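Side-chain contacts in ditrans,polycis-undecaprenyl-diphosphate synthase ((2E,6E)-farnesyl-diphosphate specific) (Acinetobacter baumannii, PDB 6ACS), which probably condenses eight isopentenyl diphosphates in turn onto farnesyl diphosphate, making undecaprenyl diphosphate, the precursor of the lipid carrier for bacterial cell-wall polysaccharides: residues B[69-72]-B[73-77]; B[78-81]-B[82-86]. All coordinates share one frame; numbering follows the deposited sequence.

Interaction 1 of 2, residues B[69-72]-B[73-77]; sequences RPQY and EVDLL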
loop_
_atom_site.group_PDB
_atom_site.type_symbol
_atom_site.label_atom_id
_atom_site.label_comp_id
_atom_site.label_asym_id
_atom_site.label_seq_id
_atom_site.Cartn_x
_atom_site.Cartn_y
_atom_site.Cartn_z
ATOM N N ARG B 69 2.519 22.944 12.053
ATOM C CA ARG B 69 1.932 24.271 11.913
ATOM C C ARG B 69 2.187 25.070 13.185
ATOM O O ARG B 69 2.639 24.502 14.187
ATOM C CB ARG B 69 0.428 24.186 11.637
ATOM C CG ARG B 69 0.021 23.429 10.392
ATOM C CD ARG B 69 -1.494 23.448 10.262
ATOM N NE ARG B 69 -1.963 22.803 9.040
ATOM C CZ ARG B 69 -2.074 23.426 7.870
ATOM N NH1 ARG B 69 -1.746 24.709 7.768
ATOM N NH2 ARG B 69 -2.512 22.769 6.803
ATOM N N PRO B 70 1.921 26.378 13.190
ATOM C CA PRO B 70 1.951 27.126 14.449
ATOM C C PRO B 70 1.061 26.469 15.493
ATOM O O PRO B 70 0.016 25.897 15.174
ATOM C CB PRO B 70 1.425 28.508 14.051
ATOM C CG PRO B 70 1.806 28.642 12.626
ATOM C CD PRO B 70 1.719 27.267 12.030
ATOM N N GLN B 71 1.497 26.552 16.753
ATOM C CA GLN B 71 0.768 25.893 17.832
ATOM C C GLN B 71 -0.677 26.368 17.910
ATOM O O GLN B 71 -1.574 25.580 18.235
ATOM C CB GLN B 71 1.475 26.150 19.165
ATOM C CG GLN B 71 0.921 25.364 20.337
ATOM C CD GLN B 71 0.992 23.870 20.119
ATOM O OE1 GLN B 71 1.963 23.358 19.555
ATOM N NE2 GLN B 71 -0.041 23.159 20.564
ATOM N N TYR B 72 -0.921 27.643 17.603
ATOM C CA TYR B 72 -2.279 28.180 17.622
ATOM C C TYR B 72 -3.179 27.463 16.613
ATOM O O TYR B 72 -4.355 27.179 16.900
ATOM C CB TYR B 72 -2.227 29.682 17.354
ATOM C CG TYR B 72 -3.571 30.343 17.252
ATOM C CD1 TYR B 72 -4.325 30.601 18.391
ATOM C CD2 TYR B 72 -4.083 30.729 16.023
ATOM C CE1 TYR B 72 -5.554 31.209 18.306
ATOM C CE2 TYR B 72 -5.306 31.335 15.927
ATOM C CZ TYR B 72 -6.037 31.573 17.069
ATOM O OH TYR B 72 -7.251 32.175 16.967
ATOM N N GLU B 73 -2.649 27.174 15.419
ATOM C CA GLU B 73 -3.435 26.451 14.426
ATOM C C GLU B 73 -3.688 25.014 14.859
ATOM O O GLU B 73 -4.786 24.481 14.648
ATOM C CB GLU B 73 -2.738 26.489 13.068
ATOM C CG GLU B 73 -2.699 27.869 12.440
ATOM C CD GLU B 73 -1.964 27.889 11.111
ATOM O OE1 GLU B 73 -1.532 26.805 10.654
ATOM O OE2 GLU B 73 -1.833 28.987 10.521
ATOM N N VAL B 74 -2.683 24.369 15.459
ATOM C CA VAL B 74 -2.874 23.010 15.956
ATOM C C VAL B 74 -3.954 22.981 17.026
ATOM O O VAL B 74 -4.804 22.081 17.047
ATOM C CB VAL B 74 -1.548 22.438 16.486
ATOM C CG1 VAL B 74 -1.772 21.041 17.029
ATOM C CG2 VAL B 74 -0.498 22.434 15.385
ATOM N N ASP B 75 -3.951 23.975 17.917
ATOM C CA ASP B 75 -4.987 24.061 18.939
ATOM C C ASP B 75 -6.363 24.227 18.311
ATOM O O ASP B 75 -7.324 23.579 18.739
ATOM C CB ASP B 75 -4.711 25.225 19.896
ATOM C CG ASP B 75 -3.424 25.057 20.688
ATOM O OD1 ASP B 75 -2.984 23.909 20.907
ATOM O OD2 ASP B 75 -2.860 26.091 21.107
ATOM N N LEU B 76 -6.489 25.115 17.314
ATOM C CA LEU B 76 -7.786 25.275 16.657
ATOM C C LEU B 76 -8.253 23.965 16.035
ATOM O O LEU B 76 -9.429 23.602 16.147
ATOM C CB LEU B 76 -7.727 26.364 15.587
ATOM C CG LEU B 76 -7.528 27.810 16.011
ATOM C CD1 LEU B 76 -7.628 28.715 14.787
ATOM C CD2 LEU B 76 -8.558 28.199 17.065
ATOM N N LEU B 77 -7.346 23.245 15.371
ATOM C CA LEU B 77 -7.725 21.984 14.743
ATOM C C LEU B 77 -8.163 20.964 15.785
ATOM O O LEU B 77 -9.146 20.242 15.583
ATOM C CB LEU B 77 -6.561 21.439 13.916
ATOM C CG LEU B 77 -6.242 22.207 12.638
ATOM C CD1 LEU B 77 -4.896 21.778 12.080
ATOM C CD2 LEU B 77 -7.357 21.980 11.612
#

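Interaction 2 of 2, residues B[78-81]-B[82-86]; sequences MKLL and EETIH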
loop_
_atom_site.group_PDB
_atom_site.type_symbol
_atom_site.label_atom_id
_atom_site.label_comp_id
_atom_site.label_asym_id
_atom_site.label_seq_id
_atom_site.Cartn_x
_atom_site.Cartn_y
_atom_site.Cartn_z
ATOM N N MET B 78 -7.463 20.915 16.921
ATOM C CA MET B 78 -7.837 19.993 17.989
ATOM C C MET B 78 -9.203 20.338 18.559
ATOM O O MET B 78 -10.025 19.450 18.810
ATOM C CB MET B 78 -6.793 20.039 19.105
ATOM C CG MET B 78 -5.422 19.535 18.723
ATOM S SD MET B 78 -5.335 17.748 18.610
ATOM C CE MET B 78 -5.755 17.439 16.894
ATOM N N LYS B 79 -9.458 21.626 18.784
ATOM C CA LYS B 79 -10.766 22.037 19.285
ATOM C C LYS B 79 -11.862 21.700 18.282
ATOM O O LYS B 79 -12.961 21.271 18.662
ATOM C CB LYS B 79 -10.757 23.534 19.600
ATOM C CG LYS B 79 -12.057 24.021 20.203
ATOM C CD LYS B 79 -12.352 23.261 21.494
ATOM C CE LYS B 79 -13.843 23.216 21.797
ATOM N NZ LYS B 79 -14.120 22.571 23.115
ATOM N N LEU B 80 -11.582 21.888 16.992
ATOM C CA LEU B 80 -12.575 21.559 15.979
ATOM C C LEU B 80 -12.878 20.070 15.996
ATOM O O LEU B 80 -14.041 19.662 15.914
ATOM C CB LEU B 80 -12.080 22.002 14.605
ATOM C CG LEU B 80 -13.099 22.007 13.475
ATOM C CD1 LEU B 80 -14.321 22.840 13.853
ATOM C CD2 LEU B 80 -12.441 22.556 12.215
ATOM N N LEU B 81 -11.836 19.247 16.115
ATOM C CA LEU B 81 -12.030 17.804 16.204
ATOM C C LEU B 81 -12.871 17.436 17.419
ATOM O O LEU B 81 -13.803 16.628 17.318
ATOM C CB LEU B 81 -10.666 17.106 16.255
ATOM C CG LEU B 81 -10.659 15.593 16.423
ATOM C CD1 LEU B 81 -11.369 14.936 15.246
ATOM C CD2 LEU B 81 -9.219 15.089 16.531
ATOM N N GLU B 82 -12.574 18.037 18.573
ATOM C CA GLU B 82 -13.344 17.736 19.782
ATOM C C GLU B 82 -14.815 18.106 19.608
ATOM O O GLU B 82 -15.719 17.327 19.956
ATOM C CB GLU B 82 -12.747 18.469 20.983
ATOM C CG GLU B 82 -11.356 18.001 21.371
ATOM C CD GLU B 82 -10.703 18.902 22.405
ATOM O OE1 GLU B 82 -11.234 20.003 22.656
ATOM O OE2 GLU B 82 -9.659 18.508 22.968
ATOM N N GLU B 83 -15.077 19.302 19.074
ATOM C CA GLU B 83 -16.457 19.730 18.872
ATOM C C GLU B 83 -17.166 18.829 17.872
ATOM O O GLU B 83 -18.363 18.547 18.011
ATOM C CB GLU B 83 -16.490 21.184 18.401
ATOM C CG GLU B 83 -17.759 21.918 18.767
ATOM C CD GLU B 83 -17.510 23.010 19.785
ATOM O OE1 GLU B 83 -16.417 23.620 19.748
ATOM O OE2 GLU B 83 -18.403 23.254 20.625
ATOM N N THR B 84 -16.442 18.363 16.854
ATOM C CA THR B 84 -17.048 17.494 15.853
ATOM C C THR B 84 -17.383 16.123 16.435
ATOM O O THR B 84 -18.440 15.553 16.130
ATOM C CB THR B 84 -16.115 17.383 14.649
ATOM O OG1 THR B 84 -15.828 18.704 14.154
ATOM C CG2 THR B 84 -16.752 16.542 13.547
ATOM N N ILE B 85 -16.499 15.572 17.268
ATOM C CA ILE B 85 -16.815 14.314 17.944
ATOM C C ILE B 85 -18.078 14.481 18.785
ATOM O O ILE B 85 -18.986 13.628 18.765
ATOM C CB ILE B 85 -15.620 13.845 18.797
ATOM C CG1 ILE B 85 -14.413 13.535 17.903
ATOM C CG2 ILE B 85 -16.002 12.633 19.628
ATOM C CD1 ILE B 85 -13.152 13.268 18.674
ATOM N N HIS B 86 -18.146 15.583 19.545
ATOM C CA HIS B 86 -19.337 15.863 20.346
ATOM C C HIS B 86 -20.584 15.900 19.475
ATOM O O HIS B 86 -21.608 15.292 19.807
ATOM C CB HIS B 86 -19.191 17.196 21.083
ATOM C CG HIS B 86 -18.358 17.124 22.324
ATOM N ND1 HIS B 86 -18.613 16.233 23.343
ATOM C CD2 HIS B 86 -17.289 17.855 22.723
ATOM C CE1 HIS B 86 -17.727 16.404 24.310
ATOM N NE2 HIS B 86 -16.913 17.385 23.960
#

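Interaction 1 of 2, residues B[69-72]-B[73-77]
R69, in the loop just before helix 71-95, forms a salt bridge with E73 in the first turn of that helix; P70 is at the N-cap position. NH1 of R69 lies 3.6 Å from OE1 of E73, which stands at the edge of the guanidinium, near its plane, with the two flat groups turned 48° apart. The R69 chain, extended from CG to NE, runs at about a right angle to the glutamate, so its methylenes also pass OE1. At the other corner of the guanidinium, NH2 is hydrogen-bonded to S63 OG; R69 and S63 are both predicted to bind substrate, so E73 may help position a substrate-binding arginine.

The backbone acceptors of the turn are well used. P70 O takes the N-H of V74 at 3.1 Å and, weakly, that of E73; Q71 O receives D75 N, and Y72 O receives L76 N. One side-chain bond runs alongside: Q71 NE2 donates a hydrogen bond to D75 OD1 at 3.1 Å. It is a bent bond (143° at the hydrogen), meeting the carboxylate from above its plane. The Q71 chain, bent at CB-CG (chi2 59°), turns the amide toward D75, one turn further on. On another flank L76 CG lies over one face of the Y72 ring, offset toward the rim, and L76 CD1 comes within 3.7 Å of Y72 CE2.

Interaction 2 of 2, residues B[78-81]-B[82-86]
With CG anti to the backbone N (chi1 -177°) and a bend at chi2 (59°), the K79 side chain is carried forward along the helix, toward both E82 and E83. The E82 side chain crosses the lysine at about a right angle; OE1 of E82 lies 3.6 Å from K79 CD and 3.9 Å from K79 NZ, a long salt bridge. E83 approaches obliquely, its OE1 3.3 Å from K79 CE. The distance from K79 NZ to E83 OE1, 4.2 Å, is beyond a salt bridge, so the E83 contact is with the methylene CE.

T84 adds a second grip on the backbone. Its OG1, beside its own N at chi1 -56°, donates to L80 O at 2.7 Å, while T84 N binds the same oxygen at 2.9 Å from the opposite face of the carbonyl plane. Such a threonine bond to the i-4 carbonyl is a familiar helix feature. L81 CG and I85 CD1 meet at 4.1 Å on an apolar flank.

Around this middle part of helix 71-95, M78 and E82 rest on L112 of helix 110-123, E82 and H86 reach its L115, and L81 touches V135, just beyond strand 129-134.

Interactions 1 and 2 follow one another in series along helix 71-95, their centres 13 Å apart; 73-77 runs directly into 78-81, and apart from that join the two do not touch. In sequence the helix follows strand 56-61 and precedes strand 97-102, two strands that 129-134 separates in the six-stranded parallel sheet. Interaction 1, at the helix's N-terminal end, is a surface contact whose centre lies about 24 Å from the centre of the chain. The centre of interaction 2 lies about 18 Å from the centre of the chain; this contact is partly buried and meets helix 110-123. The helix thus runs from the neighbourhood of R69, a predicted substrate-binding residue, toward the body of the fold.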